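Local coordinates for protein carbonic anhydrase (Sordaria macrospora, PDB 4O1J) that probably catalyses the reversible hydration of carbon dioxide to hydrogencarbonate, as a zinc-dependent beta-class carbonic anhydrase assembled as a tetramer, at residues L136-V141 with I160-L165. Numbering follows the deposited sequence.
Sequences LPLKTV and IRIAQL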
loop_
_atom_site.group_PDB
_atom_site.type_symbol
_atom_site.label_atom_id
_atom_site.label_comp_id
_atom_site.label_asym_id
_atom_site.label_seq_id
_atom_site.Cartn_x
_atom_site.Cartn_y
_atom_site.Cartn_z
ATOM N N LEU A 136 -1.147 -4.489 12.302
ATOM C CA LEU A 136 -2.215 -3.746 12.973
ATOM C C LEU A 136 -3.601 -4.416 12.910
ATOM O O LEU A 136 -4.306 -4.426 13.919
ATOM C CB LEU A 136 -2.313 -2.325 12.417
ATOM C CG LEU A 136 -3.067 -1.419 13.388
ATOM C CD1 LEU A 136 -2.362 -1.404 14.736
ATOM C CD2 LEU A 136 -3.200 -0.015 12.844
ATOM N N PRO A 137 -3.997 -4.986 11.748
ATOM C CA PRO A 137 -5.306 -5.660 11.757
ATOM C C PRO A 137 -5.343 -6.947 12.592
ATOM O O PRO A 137 -6.434 -7.391 12.964
ATOM C CB PRO A 137 -5.553 -5.976 10.273
ATOM C CG PRO A 137 -4.210 -5.934 9.636
ATOM C CD PRO A 137 -3.457 -4.876 10.379
ATOM N N LEU A 138 -4.181 -7.532 12.877
ATOM C CA LEU A 138 -4.096 -8.681 13.781
ATOM C C LEU A 138 -4.132 -8.199 15.231
ATOM O O LEU A 138 -4.707 -8.850 16.105
ATOM C CB LEU A 138 -2.828 -9.497 13.518
ATOM C CG LEU A 138 -2.984 -10.999 13.256
ATOM C CD1 LEU A 138 -1.627 -11.684 13.243
ATOM C CD2 LEU A 138 -3.898 -11.642 14.280
ATOM N N LYS A 139 -3.497 -7.056 15.474
ATOM C CA LYS A 139 -3.542 -6.401 16.776
ATOM C C LYS A 139 -4.974 -5.965 17.070
ATOM O O LYS A 139 -5.411 -5.967 18.221
ATOM C CB LYS A 139 -2.589 -5.200 16.802
ATOM C CG LYS A 139 -1.988 -4.879 18.164
ATOM C CD LYS A 139 -0.672 -5.640 18.363
ATOM C CE LYS A 139 0.139 -5.138 19.556
ATOM N NZ LYS A 139 -0.669 -4.926 20.789
ATOM N N THR A 140 -5.715 -5.615 16.020
ATOM C CA THR A 140 -7.119 -5.240 16.177
ATOM C C THR A 140 -7.959 -6.439 16.582
ATOM O O THR A 140 -8.843 -6.328 17.423
ATOM C CB THR A 140 -7.692 -4.624 14.882
ATOM O OG1 THR A 140 -7.027 -3.385 14.609
ATOM C CG2 THR A 140 -9.183 -4.355 15.029
ATOM N N VAL A 141 -7.660 -7.594 16.002
ATOM C CA VAL A 141 -8.320 -8.837 16.389
ATOM C C VAL A 141 -7.963 -9.189 17.838
ATOM O O VAL A 141 -8.785 -9.735 18.579
ATOM C CB VAL A 141 -7.940 -9.992 15.438
ATOM C CG1 VAL A 141 -8.473 -11.318 15.950
ATOM C CG2 VAL A 141 -8.489 -9.716 14.053
ATOM N N ILE A 160 -2.096 -19.971 18.682
ATOM C CA ILE A 160 -2.923 -20.715 17.736
ATOM C C ILE A 160 -4.293 -20.049 17.616
ATOM O O ILE A 160 -4.803 -19.835 16.508
ATOM C CB ILE A 160 -3.099 -22.202 18.169
ATOM C CG1 ILE A 160 -1.801 -22.987 17.974
ATOM C CG2 ILE A 160 -4.208 -22.878 17.376
ATOM C CD1 ILE A 160 -1.856 -24.392 18.512
ATOM N N ARG A 161 -4.868 -19.678 18.757
ATOM C CA ARG A 161 -6.202 -19.091 18.750
ATOM C C ARG A 161 -6.232 -17.756 18.007
ATOM O O ARG A 161 -7.087 -17.539 17.135
ATOM C CB ARG A 161 -6.716 -18.907 20.173
ATOM C CG ARG A 161 -8.152 -18.450 20.216
ATOM C CD ARG A 161 -9.014 -19.433 19.436
ATOM N NE ARG A 161 -10.377 -18.949 19.254
ATOM C CZ ARG A 161 -11.193 -19.356 18.284
ATOM N NH1 ARG A 161 -10.775 -20.242 17.387
ATOM N NH2 ARG A 161 -12.422 -18.854 18.196
ATOM N N ILE A 162 -5.289 -16.871 18.320
ATOM C CA ILE A 162 -5.267 -15.581 17.644
ATOM C C ILE A 162 -5.003 -15.779 16.147
ATOM O O ILE A 162 -5.550 -15.038 15.325
ATOM C CB ILE A 162 -4.224 -14.607 18.283
ATOM C CG1 ILE A 162 -4.352 -13.203 17.695
ATOM C CG2 ILE A 162 -2.815 -15.065 18.039
ATOM C CD1 ILE A 162 -5.700 -12.582 17.857
ATOM N N ALA A 163 -4.254 -16.824 15.782
ATOM C CA ALA A 163 -4.014 -17.099 14.360
ATOM C C ALA A 163 -5.291 -17.560 13.639
ATOM O O ALA A 163 -5.540 -17.185 12.476
ATOM C CB ALA A 163 -2.917 -18.124 14.203
ATOM N N GLN A 164 -6.114 -18.334 14.347
ATOM C CA GLN A 164 -7.395 -18.791 13.803
ATOM C C GLN A 164 -8.410 -17.655 13.660
ATOM O O GLN A 164 -9.167 -17.591 12.673
ATOM C CB GLN A 164 -7.986 -19.891 14.679
ATOM C CG GLN A 164 -7.095 -21.107 14.828
ATOM C CD GLN A 164 -7.677 -22.124 15.777
ATOM O OE1 GLN A 164 -8.395 -21.775 16.711
ATOM N NE2 GLN A 164 -7.383 -23.394 15.536
ATOM N N LEU A 165 -8.427 -16.761 14.647
ATOM C CA LEU A 165 -9.317 -15.609 14.588
ATOM C C LEU A 165 -8.882 -14.733 13.427
ATOM O O LEU A 165 -9.713 -14.114 12.748
ATOM C CB LEU A 165 -9.288 -14.815 15.895
ATOM C CG LEU A 165 -9.844 -15.491 17.147
ATOM C CD1 LEU A 165 -9.535 -14.649 18.372
ATOM C CD2 LEU A 165 -11.333 -15.725 17.015
#
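Val-141 and Leu-138 of the helical segment 136-141 meet Ile-162 and Leu-165 of segment 160-165 where the two axes pass 9.9 Å apart, their N-to-C directions 111° from each other. So steep a crossing confines the contact to a few side chains; these meet through apolar groups, and no hydrogen bond bridges the segments. Val-141 points at the partner helix and lodges its CG1 between two residues one turn apart: Val-141 CG1 lies 3.6 Å from Ile-162 CD1 and equally close to Leu-165 CB. CG1 of Ile-162 is anti to the backbone nitrogen (chi1 -172°), and a chi2 of 58° then turns CD1 to the valine. The shaft of that branch serves a second neighbour, since Leu-138 CD2 packs on Ile-162 CG1 at 3.8 Å. Leu-165 contributes the base of its side chain here, while its CG sits over one face of the Arg-161 guanidinium, offset toward the rim. The Leu-138 end of the packing lies beside the metal site, its side chain about 6 Å from that of the zinc ligand Cys-115 and about 8 Å from the zinc ion. The contact thus joins helix 136-144 to the long helix 155-176; Leu-149 of helix 146-151 packs on Ile-162 and Leu-165, helix 116-122 touches Leu-138 and Ile-162 through Ala-121, Ala-118 and Leu-122, and Phe-195 of strand 190-197 packs against Ala-163.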